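Local coordinates for ribosome-associated factor Y (Coxiella burnetii, PDB 3TQM), which probably binds at the ribosomal subunit interface and regulates translation as a hibernation factor of the short HPF subfamily, at residues A[18-23]-A[37-42]; A[52-57]-A[79-84]. All blocks are in the same frame, centred on the assembly; numbering follows the deposited sequence. Where two conformers were deposited one is given.

Contact 1. Residues A[18-23]-A[37-42]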
# COMPACT_ATOMS: atom_id res chain seq x y z
N GLU A 18 11.71 -4.00 -0.71
CA GLU A 18 11.50 -5.36 -1.19
C GLU A 18 10.29 -5.98 -0.51
O GLU A 18 9.45 -6.58 -1.17
CB GLU A 18 12.74 -6.22 -0.94
CG GLU A 18 12.56 -7.68 -1.32
CD GLU A 18 13.81 -8.50 -1.10
OE1 GLU A 18 14.57 -8.18 -0.16
OE2 GLU A 18 14.03 -9.45 -1.87
N LEU A 19 10.22 -5.83 0.80
CA LEU A 19 9.11 -6.35 1.59
C LEU A 19 7.76 -5.86 1.06
O LEU A 19 6.82 -6.63 0.90
CB LEU A 19 9.27 -5.96 3.06
CG LEU A 19 8.25 -6.50 4.07
CD1 LEU A 19 6.98 -5.65 4.13
CD2 LEU A 19 7.91 -7.96 3.78
N THR A 20 7.68 -4.56 0.78
CA THR A 20 6.43 -3.97 0.32
C THR A 20 6.08 -4.47 -1.08
O THR A 20 4.92 -4.71 -1.39
CB THR A 20 6.49 -2.43 0.31
OG1 THR A 20 6.79 -1.96 1.63
CG2 THR A 20 5.17 -1.85 -0.14
N GLU A 21 7.10 -4.62 -1.91
CA GLU A 21 6.92 -5.13 -3.27
C GLU A 21 6.29 -6.52 -3.27
O GLU A 21 5.28 -6.75 -3.94
CB GLU A 21 8.25 -5.17 -4.02
CG GLU A 21 8.64 -3.87 -4.67
CD GLU A 21 9.96 -3.97 -5.42
OE1 GLU A 21 10.52 -5.08 -5.49
OE2 GLU A 21 10.43 -2.93 -5.93
N LYS A 22 6.89 -7.45 -2.53
CA LYS A 22 6.45 -8.84 -2.56
C LYS A 22 5.05 -9.01 -1.96
O LYS A 22 4.31 -9.91 -2.36
CB LYS A 22 7.45 -9.75 -1.85
CG LYS A 22 7.35 -9.74 -0.34
CD LYS A 22 8.11 -10.92 0.25
CE LYS A 22 7.88 -11.02 1.75
NZ LYS A 22 8.50 -12.24 2.33
N LYS A 23 4.70 -8.16 -1.01
CA LYS A 23 3.37 -8.22 -0.40
C LYS A 23 2.29 -7.70 -1.35
O LYS A 23 1.17 -8.20 -1.37
CB LYS A 23 3.32 -7.46 0.92
CG LYS A 23 3.71 -8.31 2.12
CD LYS A 23 3.51 -7.54 3.41
CE LYS A 23 3.88 -8.39 4.61
NZ LYS A 23 4.21 -7.54 5.79
N ILE A 37 0.00 1.61 -8.67
CA ILE A 37 0.00 1.73 -7.23
C ILE A 37 1.06 2.73 -6.81
O ILE A 37 2.24 2.55 -7.10
CB ILE A 37 0.33 0.39 -6.55
CG1 ILE A 37 -0.68 -0.68 -6.94
CG2 ILE A 37 0.37 0.57 -5.03
CD1 ILE A 37 -0.61 -1.92 -6.08
N HIS A 38 0.64 3.80 -6.15
CA HIS A 38 1.59 4.77 -5.62
C HIS A 38 1.56 4.74 -4.10
O HIS A 38 0.54 5.03 -3.48
CB HIS A 38 1.30 6.18 -6.15
CG HIS A 38 2.42 7.14 -5.90
ND1 HIS A 38 2.50 8.37 -6.53
CD2 HIS A 38 3.51 7.07 -5.10
CE1 HIS A 38 3.58 9.00 -6.13
NE2 HIS A 38 4.21 8.24 -5.26
N ILE A 39 2.69 4.37 -3.51
CA ILE A 39 2.82 4.25 -2.06
C ILE A 39 3.64 5.39 -1.49
O ILE A 39 4.66 5.79 -2.05
CB ILE A 39 3.48 2.91 -1.67
CG1 ILE A 39 2.64 1.74 -2.16
CG2 ILE A 39 3.67 2.82 -0.16
CD1 ILE A 39 3.22 0.41 -1.80
N ILE A 40 3.19 5.92 -0.35
CA ILE A 40 3.88 7.01 0.31
C ILE A 40 4.16 6.70 1.77
O ILE A 40 3.24 6.56 2.58
CB ILE A 40 3.09 8.33 0.19
CG1 ILE A 40 2.90 8.69 -1.29
CG2 ILE A 40 3.81 9.45 0.92
CD1 ILE A 40 2.27 10.04 -1.50
N PHE A 41 5.44 6.59 2.11
CA PHE A 41 5.87 6.37 3.48
C PHE A 41 6.10 7.71 4.17
O PHE A 41 6.59 8.66 3.56
CB PHE A 41 7.15 5.55 3.52
CG PHE A 41 7.02 4.18 2.91
CD1 PHE A 41 7.16 4.00 1.55
CD2 PHE A 41 6.77 3.08 3.71
CE1 PHE A 41 7.04 2.75 0.98
CE2 PHE A 41 6.66 1.82 3.15
CZ PHE A 41 6.79 1.65 1.79
N HIS A 42 5.73 7.80 5.44
CA HIS A 42 6.04 8.99 6.21
C HIS A 42 5.86 8.75 7.70
O HIS A 42 5.10 7.88 8.12
CB HIS A 42 5.23 10.20 5.74
CG HIS A 42 3.76 9.93 5.59
ND1 HIS A 42 3.25 9.12 4.60
CD2 HIS A 42 2.70 10.40 6.29
CE1 HIS A 42 1.93 9.08 4.71
NE2 HIS A 42 1.57 9.85 5.72

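Contact 2. Residues A[52-57]-A[79-84]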
# COMPACT_ATOMS: atom_id res chain seq x y z
N ALA A 52 -1.50 4.57 0.51
CA ALA A 52 -1.51 3.94 -0.81
C ALA A 52 -2.64 4.42 -1.71
O ALA A 52 -3.78 4.58 -1.27
CB ALA A 52 -1.57 2.42 -0.65
N ASN A 53 -2.30 4.66 -2.97
CA ASN A 53 -3.29 5.03 -3.99
C ASN A 53 -3.28 4.00 -5.12
O ASN A 53 -2.30 3.89 -5.86
CB ASN A 53 -3.00 6.44 -4.53
CG ASN A 53 -3.89 6.82 -5.70
OD1 ASN A 53 -3.52 6.63 -6.85
ND2 ASN A 53 -5.06 7.36 -5.39
N VAL A 54 -4.36 3.25 -5.24
CA VAL A 54 -4.44 2.16 -6.21
C VAL A 54 -5.46 2.43 -7.31
O VAL A 54 -6.61 2.78 -7.05
CB VAL A 54 -4.80 0.83 -5.52
CG1 VAL A 54 -5.09 -0.25 -6.56
CG2 VAL A 54 -3.67 0.40 -4.59
N LYS A 55 -5.02 2.25 -8.56
CA LYS A 55 -5.86 2.55 -9.71
C LYS A 55 -6.36 1.29 -10.41
O LYS A 55 -5.58 0.48 -10.90
CB LYS A 55 -5.11 3.45 -10.69
CG LYS A 55 -5.90 3.84 -11.93
CD LYS A 55 -7.26 4.44 -11.56
CE LYS A 55 -8.02 4.85 -12.81
NZ LYS A 55 -9.46 5.09 -12.53
N LEU A 56 -7.68 1.14 -10.43
CA LEU A 56 -8.34 0.05 -11.13
C LEU A 56 -9.13 0.65 -12.28
O LEU A 56 -9.32 1.87 -12.33
CB LEU A 56 -9.28 -0.71 -10.19
CG LEU A 56 -8.67 -1.33 -8.94
CD1 LEU A 56 -9.64 -1.23 -7.78
CD2 LEU A 56 -8.25 -2.78 -9.17
N PRO A 57 -9.60 -0.19 -13.21
CA PRO A 57 -10.43 0.34 -14.30
C PRO A 57 -11.76 0.88 -13.77
O PRO A 57 -12.59 0.11 -13.29
CB PRO A 57 -10.67 -0.89 -15.19
CG PRO A 57 -9.54 -1.82 -14.86
CD PRO A 57 -9.29 -1.62 -13.40
N HIS A 79 -4.07 -5.36 4.48
CA HIS A 79 -5.39 -5.83 4.90
C HIS A 79 -6.48 -4.83 4.52
O HIS A 79 -7.56 -5.22 4.09
CB HIS A 79 -5.44 -6.08 6.41
CG HIS A 79 -4.56 -7.21 6.86
ND1 HIS A 79 -4.85 -8.53 6.59
CD2 HIS A 79 -3.41 -7.22 7.56
CE1 HIS A 79 -3.91 -9.30 7.11
NE2 HIS A 79 -3.02 -8.53 7.71
N LYS A 80 -6.19 -3.55 4.68
CA LYS A 80 -7.13 -2.51 4.29
C LYS A 80 -7.33 -2.50 2.78
O LYS A 80 -8.45 -2.30 2.30
CB LYS A 80 -6.65 -1.13 4.77
CG LYS A 80 -6.76 -0.94 6.28
CD LYS A 80 -6.52 0.51 6.67
CE LYS A 80 -6.87 0.74 8.13
NZ LYS A 80 -6.75 2.17 8.53
N LEU A 81 -6.25 -2.72 2.03
CA LEU A 81 -6.34 -2.80 0.58
C LEU A 81 -7.20 -3.99 0.14
O LEU A 81 -8.10 -3.84 -0.68
CB LEU A 81 -4.95 -2.90 -0.04
CG LEU A 81 -4.10 -1.64 -0.11
CD1 LEU A 81 -2.87 -1.88 -0.96
CD2 LEU A 81 -4.91 -0.47 -0.66
N GLU A 82 -6.91 -5.16 0.70
CA GLU A 82 -7.66 -6.37 0.35
C GLU A 82 -9.14 -6.19 0.63
O GLU A 82 -9.98 -6.58 -0.18
CB GLU A 82 -7.11 -7.58 1.11
CG GLU A 82 -5.69 -7.95 0.72
CD GLU A 82 -5.42 -9.43 0.87
OE1 GLU A 82 -5.45 -9.94 2.01
OE2 GLU A 82 -5.18 -10.10 -0.16
N THR A 83 -9.46 -5.59 1.77
CA THR A 83 -10.83 -5.26 2.10
C THR A 83 -11.45 -4.41 0.99
O THR A 83 -12.53 -4.73 0.48
CB THR A 83 -10.93 -4.48 3.43
OG1 THR A 83 -10.45 -5.30 4.50
CG2 THR A 83 -12.38 -4.09 3.71
N GLN A 84 -10.75 -3.35 0.61
CA GLN A 84 -11.26 -2.42 -0.40
C GLN A 84 -11.36 -3.07 -1.79
O GLN A 84 -12.26 -2.74 -2.57
CB GLN A 84 -10.40 -1.16 -0.47
CG GLN A 84 -10.53 -0.27 0.76
CD GLN A 84 -11.97 0.07 1.08
OE1 GLN A 84 -12.42 -0.08 2.21
NE2 GLN A 84 -12.71 0.52 0.07

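Contact 1. Residues A[18-23]-A[37-42]
The hydroxyl oxygen of T20 sits between its own helix and the aromatic ring of F41. OG1 hydrogen-bonds to the main-chain O of L16, one helical turn earlier. It also lies at the edge of the F41 ring, in plane, with OG1 to CZ at 3.6 Å. The buried hydroxyl thus has its polar partner within the helix, while the phenyl edge meets it from the strand. OG1 stands beside the backbone N (chi1 -58°), which turns it back along the helix. The same torsion sets CG2 anti to the N and sends that methyl at the sheet. There it meets the end of I39 tip to tip, with T20 CG2 to I39 CD1 at 3.4 Å, a tight approach for two methyls. I39 reaches this far because its chain is extended, with CD1 anti to CA (chi2 -180°). Helix 14-24 connects the parallel neighbours 2-8 and 36-44 in a beta-alpha-beta crossover. In this unit T20 fits over I39 and F41, which lie two residues apart on one face of the strand. No hydrogen bond links the two segments. V74 of helix 70-89 touches both T20 and F41, so the second helix joins the same apolar cluster. At the end of segment 18-23, K23 NZ makes a salt bridge to D75 on that helix.

Contact 2. Residues A[52-57]-A[79-84]
L81 points from the helix at the strand, and A52 and V54 point back at it. The leucine ends in a fork, and both of its methyls face the two strand residues. L81 CD2 is nearest to each of them: it lies 4.2 Å from V54 CG2 and 4.4 Å from A52 CB. The other branch follows closely, with L81 CD1 also 4.4 Å from V54 CG2. These are loose van der Waals distances, and all the groups that meet are saturated carbon. L81 has chi1 at -76° and chi2 at -170°, a common leucine shape that carries the fork straight off the helix. In V54, CG1 is anti to the backbone N (chi1 171°), and CG2 is the branch that meets the leucine. The small A52 leaves the leucine to span most of the gap there; the CA atoms of A52 and L81 are 8.4 Å apart. L56 also sets out toward the helix, but it packs on L85 and Y88, beyond segment 79-84. A63 of strand 59-65 and I27 add further apolar contacts to L81, and I34 does so for V54. No hydrogen bond crosses between the segments. The arrangement is that of an amphipathic helix laid on one face of a sheet, here the C-terminal helix 70-89 in the beta-alpha-beta-beta-beta-alpha fold of the HPF/YfiA family.

Both contacts are buried and belong to one hydrophobic core between the sheet and its two helices. Contact 1 attaches helix 14-24 to strand 36-44; contact 2 attaches helix 70-89 to strand 47-56. Their centres are about 12 Å apart. The two strands are antiparallel neighbours, and H38 O and N53 N, 2.9 Å apart, probably form a hydrogen bond between them. On the core side, I37 CG1 packs on V54 CG2 at 4.0 Å. The chemistry differs somewhat. Contact 1 includes a hydroxyl and an aromatic edge, whereas contact 2 is wholly aliphatic. Contact 1 closes within a short crossover unit, while contact 2 joins parts farther apart in the chain.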